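Local coordinates for UPF0045 protein MJ1052 (PDB 2EKY) that is of uncharacterised function but may bind thiamine or a related small molecule, at residues E31-Y36 against K61-T66. Sequence-based numbering, arbitrary orientation.
Sequences EVFKKY and KEAHST
Val32 sets its branched end against the backbone of Ala63, the CA atoms of the two residues being 5.6 Å apart. A beta-branched residue suits this place because its methyls serve two neighbours. With CG1 anti to the backbone N (chi1 167°), Val32 CG1 lies 3.7 Å from Ala63 N and also meets Glu62 CG, the valine and glutamate side chains crossing at about a right angle. Val32 CG2 faces Thr66 instead, 3.9 Å from Thr66 OG1. The small methyl of Ala63 permits this close approach and also receives the Phe33 ring, whose CZ comes obliquely to 3.5 Å from Ala63 CB. Glutamate suits position 62 by its two-part character: Tyr36 OH rests 3.3 Å from Glu62 CB, against the aliphatic stem, while the Glu62 chain bends at chi2 and Glu62 OE2 accepts from a water that in turn accepts from Lys35 NZ. Thr66 OG1 reaches back one turn to donate to Glu62 O (2.7 Å), tilted 34° from the carbonyl plane on the face opposite Thr66 N; a valine there would probably cost Glu62 O this side-chain donor, leaving the bond from Thr66 N. Segments 31-35 and 61-66, at 151°, join the two helices of a ferredoxin-like fold beside its antiparallel sheet, and His64 ND1 bonds to Ser76 OG of strand 73-83.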
ATOM      1  N   GLU B  31      -7.428  18.560   5.914  1.00 20.07           N
ATOM      2  CA  GLU B  31      -7.895  19.909   5.624  1.00 22.32           C
ATOM      3  C   GLU B  31      -7.345  20.377   4.285  1.00 21.66           C
ATOM      4  O   GLU B  31      -7.997  21.140   3.567  1.00 22.55           O
ATOM      5  CB  GLU B  31      -7.484  20.873   6.740  1.00 24.23           C
ATOM      6  CG  GLU B  31      -8.295  20.688   8.018  1.00 29.31           C
ATOM      7  CD  GLU B  31      -9.792  20.689   7.753  1.00 30.61           C
ATOM      8  OE1 GLU B  31     -10.292  21.677   7.178  1.00 32.93           O
ATOM      9  OE2 GLU B  31     -10.468  19.702   8.113  1.00 33.15           O
ATOM     10  N   VAL B  32      -6.145  19.916   3.948  1.00 21.23           N
ATOM     11  CA  VAL B  32      -5.545  20.272   2.674  1.00 19.80           C
ATOM     12  C   VAL B  32      -6.383  19.677   1.544  1.00 19.24           C
ATOM     13  O   VAL B  32      -6.749  20.375   0.601  1.00 18.16           O
ATOM     14  CB  VAL B  32      -4.098  19.749   2.558  1.00 21.62           C
ATOM     15  CG1 VAL B  32      -3.624  19.852   1.115  1.00 20.30           C
ATOM     16  CG2 VAL B  32      -3.183  20.559   3.462  1.00 22.35           C
ATOM     17  N   PHE B  33      -6.701  18.390   1.640  1.00 18.82           N
ATOM     18  CA  PHE B  33      -7.501  17.756   0.599  1.00 18.66           C
ATOM     19  C   PHE B  33      -8.837  18.461   0.384  1.00 17.37           C
ATOM     20  O   PHE B  33      -9.270  18.647  -0.752  1.00 17.78           O
ATOM     21  CB  PHE B  33      -7.733  16.279   0.931  1.00 19.65           C
ATOM     22  CG  PHE B  33      -6.491  15.441   0.835  1.00 21.13           C
ATOM     23  CD1 PHE B  33      -5.798  15.347  -0.368  1.00 23.47           C
ATOM     24  CD2 PHE B  33      -5.996  14.770   1.947  1.00 26.15           C
ATOM     25  CE1 PHE B  33      -4.628  14.596  -0.462  1.00 25.51           C
ATOM     26  CE2 PHE B  33      -4.825  14.016   1.863  1.00 24.97           C
ATOM     27  CZ  PHE B  33      -4.142  13.932   0.657  1.00 24.92           C
ATOM     28  N   LYS B  34      -9.486  18.856   1.476  1.00 18.59           N
ATOM     29  CA  LYS B  34     -10.778  19.527   1.394  1.00 21.23           C
ATOM     30  C   LYS B  34     -10.712  20.873   0.683  1.00 22.59           C
ATOM     31  O   LYS B  34     -11.731  21.373   0.205  1.00 22.66           O
ATOM     32  CB  LYS B  34     -11.370  19.723   2.792  1.00 22.49           C
ATOM     33  CG  LYS B  34     -11.789  18.432   3.480  1.00 26.22           C
ATOM     34  CD  LYS B  34     -12.390  18.712   4.848  1.00 27.92           C
ATOM     35  CE  LYS B  34     -12.750  17.422   5.561  1.00 30.57           C
ATOM     36  NZ  LYS B  34     -13.375  17.685   6.889  1.00 33.02           N
ATOM     37  N   LYS B  35      -9.521  21.459   0.615  1.00 22.42           N
ATOM     38  CA  LYS B  35      -9.350  22.748  -0.049  1.00 24.76           C
ATOM     39  C   LYS B  35      -9.361  22.605  -1.565  1.00 25.10           C
ATOM     40  O   LYS B  35      -9.529  23.590  -2.291  1.00 25.12           O
ATOM     41  CB  LYS B  35      -8.037  23.408   0.384  1.00 28.08           C
ATOM     42  CG  LYS B  35      -8.007  23.834   1.841  1.00 31.77           C
ATOM     43  CD  LYS B  35      -6.712  24.574   2.175  1.00 35.91           C
ATOM     44  CE  LYS B  35      -5.486  23.700   1.929  1.00 38.73           C
ATOM     45  NZ  LYS B  35      -4.214  24.382   2.304  1.00 39.37           N
ATOM     46  N   TYR B  36      -9.179  21.377  -2.043  1.00 21.89           N
ATOM     47  CA  TYR B  36      -9.173  21.124  -3.475  1.00 21.30           C
ATOM     48  C   TYR B  36     -10.553  20.727  -3.982  1.00 20.84           C
ATOM     49  O   TYR B  36     -11.481  20.515  -3.204  1.00 21.43           O
ATOM     50  CB  TYR B  36      -8.139  20.045  -3.830  1.00 19.16           C
ATOM     51  CG  TYR B  36      -6.711  20.504  -3.629  1.00 17.89           C
ATOM     52  CD1 TYR B  36      -6.162  20.609  -2.350  1.00 18.66           C
ATOM     53  CD2 TYR B  36      -5.927  20.894  -4.715  1.00 18.28           C
ATOM     54  CE1 TYR B  36      -4.869  21.098  -2.158  1.00 19.75           C
ATOM     55  CE2 TYR B  36      -4.636  21.385  -4.535  1.00 20.98           C
ATOM     56  CZ  TYR B  36      -4.114  21.486  -3.255  1.00 19.54           C
ATOM     57  OH  TYR B  36      -2.846  21.988  -3.075  1.00 22.16           O
ATOM     58  N   LYS B  61       0.630  15.960  -3.176  1.00 12.98           N
ATOM     59  CA  LYS B  61       1.920  16.594  -2.938  1.00 13.90           C
ATOM     60  C   LYS B  61       1.828  17.669  -1.859  1.00 14.56           C
ATOM     61  O   LYS B  61       2.700  17.768  -0.998  1.00 15.28           O
ATOM     62  CB  LYS B  61       2.474  17.223  -4.225  1.00 13.19           C
ATOM     63  CG  LYS B  61       3.887  17.766  -4.041  1.00 14.68           C
ATOM     64  CD  LYS B  61       4.387  18.590  -5.223  1.00 17.34           C
ATOM     65  CE  LYS B  61       5.796  19.110  -4.931  1.00 19.35           C
ATOM     66  NZ  LYS B  61       6.322  20.051  -5.963  1.00 20.25           N
ATOM     67  N   GLU B  62       0.773  18.472  -1.898  1.00 14.15           N
ATOM     68  CA  GLU B  62       0.634  19.537  -0.912  1.00 15.09           C
ATOM     69  C   GLU B  62       0.357  19.010   0.496  1.00 15.07           C
ATOM     70  O   GLU B  62       0.874  19.555   1.472  1.00 16.47           O
ATOM     71  CB  GLU B  62      -0.463  20.509  -1.341  1.00 16.33           C
ATOM     72  CG  GLU B  62      -0.631  21.723  -0.430  1.00 16.35           C
ATOM     73  CD  GLU B  62       0.659  22.513  -0.242  1.00 19.07           C
ATOM     74  OE1 GLU B  62       1.531  22.453  -1.128  1.00 21.58           O
ATOM     75  OE2 GLU B  62       0.791  23.209   0.788  1.00 18.60           O
ATOM     76  N   ALA B  63      -0.446  17.955   0.605  1.00 13.55           N
ATOM     77  CA  ALA B  63      -0.759  17.382   1.912  1.00 13.05           C
ATOM     78  C   ALA B  63       0.514  16.790   2.514  1.00 13.44           C
ATOM     79  O   ALA B  63       0.816  16.998   3.689  1.00 14.27           O
ATOM     80  CB  ALA B  63      -1.840  16.301   1.778  1.00 13.46           C
ATOM     81  N   HIS B  64       1.259  16.057   1.691  1.00 14.64           N
ATOM     82  CA  HIS B  64       2.516  15.441   2.102  1.00 14.82           C
ATOM     83  C   HIS B  64       3.481  16.530   2.572  1.00 14.93           C
ATOM     84  O   HIS B  64       4.086  16.429   3.642  1.00 13.52           O
ATOM     85  CB  HIS B  64       3.137  14.694   0.917  1.00 13.42           C
ATOM     86  CG  HIS B  64       4.564  14.289   1.131  1.00 14.17           C
ATOM     87  ND1 HIS B  64       4.926  13.195   1.887  1.00 12.69           N
ATOM     88  CD2 HIS B  64       5.720  14.838   0.687  1.00 14.31           C
ATOM     89  CE1 HIS B  64       6.243  13.085   1.896  1.00 14.15           C
ATOM     90  NE2 HIS B  64       6.749  14.070   1.177  1.00 14.50           N
ATOM     91  N   SER B  65       3.609  17.576   1.760  1.00 13.77           N
ATOM     92  CA  SER B  65       4.512  18.679   2.067  1.00 13.52           C
ATOM     93  C   SER B  65       4.137  19.472   3.314  1.00 14.21           C
ATOM     94  O   SER B  65       5.017  19.900   4.063  1.00 15.30           O
ATOM     95  CB  SER B  65       4.601  19.624   0.869  1.00 14.48           C
ATOM     96  OG  SER B  65       5.044  18.929  -0.288  1.00 16.30           O
ATOM     97  N   THR B  66       2.843  19.672   3.540  1.00 15.82           N
ATOM     98  CA  THR B  66       2.408  20.431   4.704  1.00 16.81           C
ATOM     99  C   THR B  66       2.703  19.682   5.999  1.00 16.18           C
ATOM    100  O   THR B  66       3.004  20.300   7.020  1.00 16.41           O
ATOM    101  CB  THR B  66       0.905  20.762   4.642  1.00 18.93           C
ATOM    102  OG1 THR B  66       0.607  21.417   3.402  1.00 26.56           O
ATOM    103  CG2 THR B  66       0.532  21.700   5.778  1.00 21.34           C
TER
HETATM  104  O   HOH W   1      -1.196  23.647   2.521  1.00 22.34           O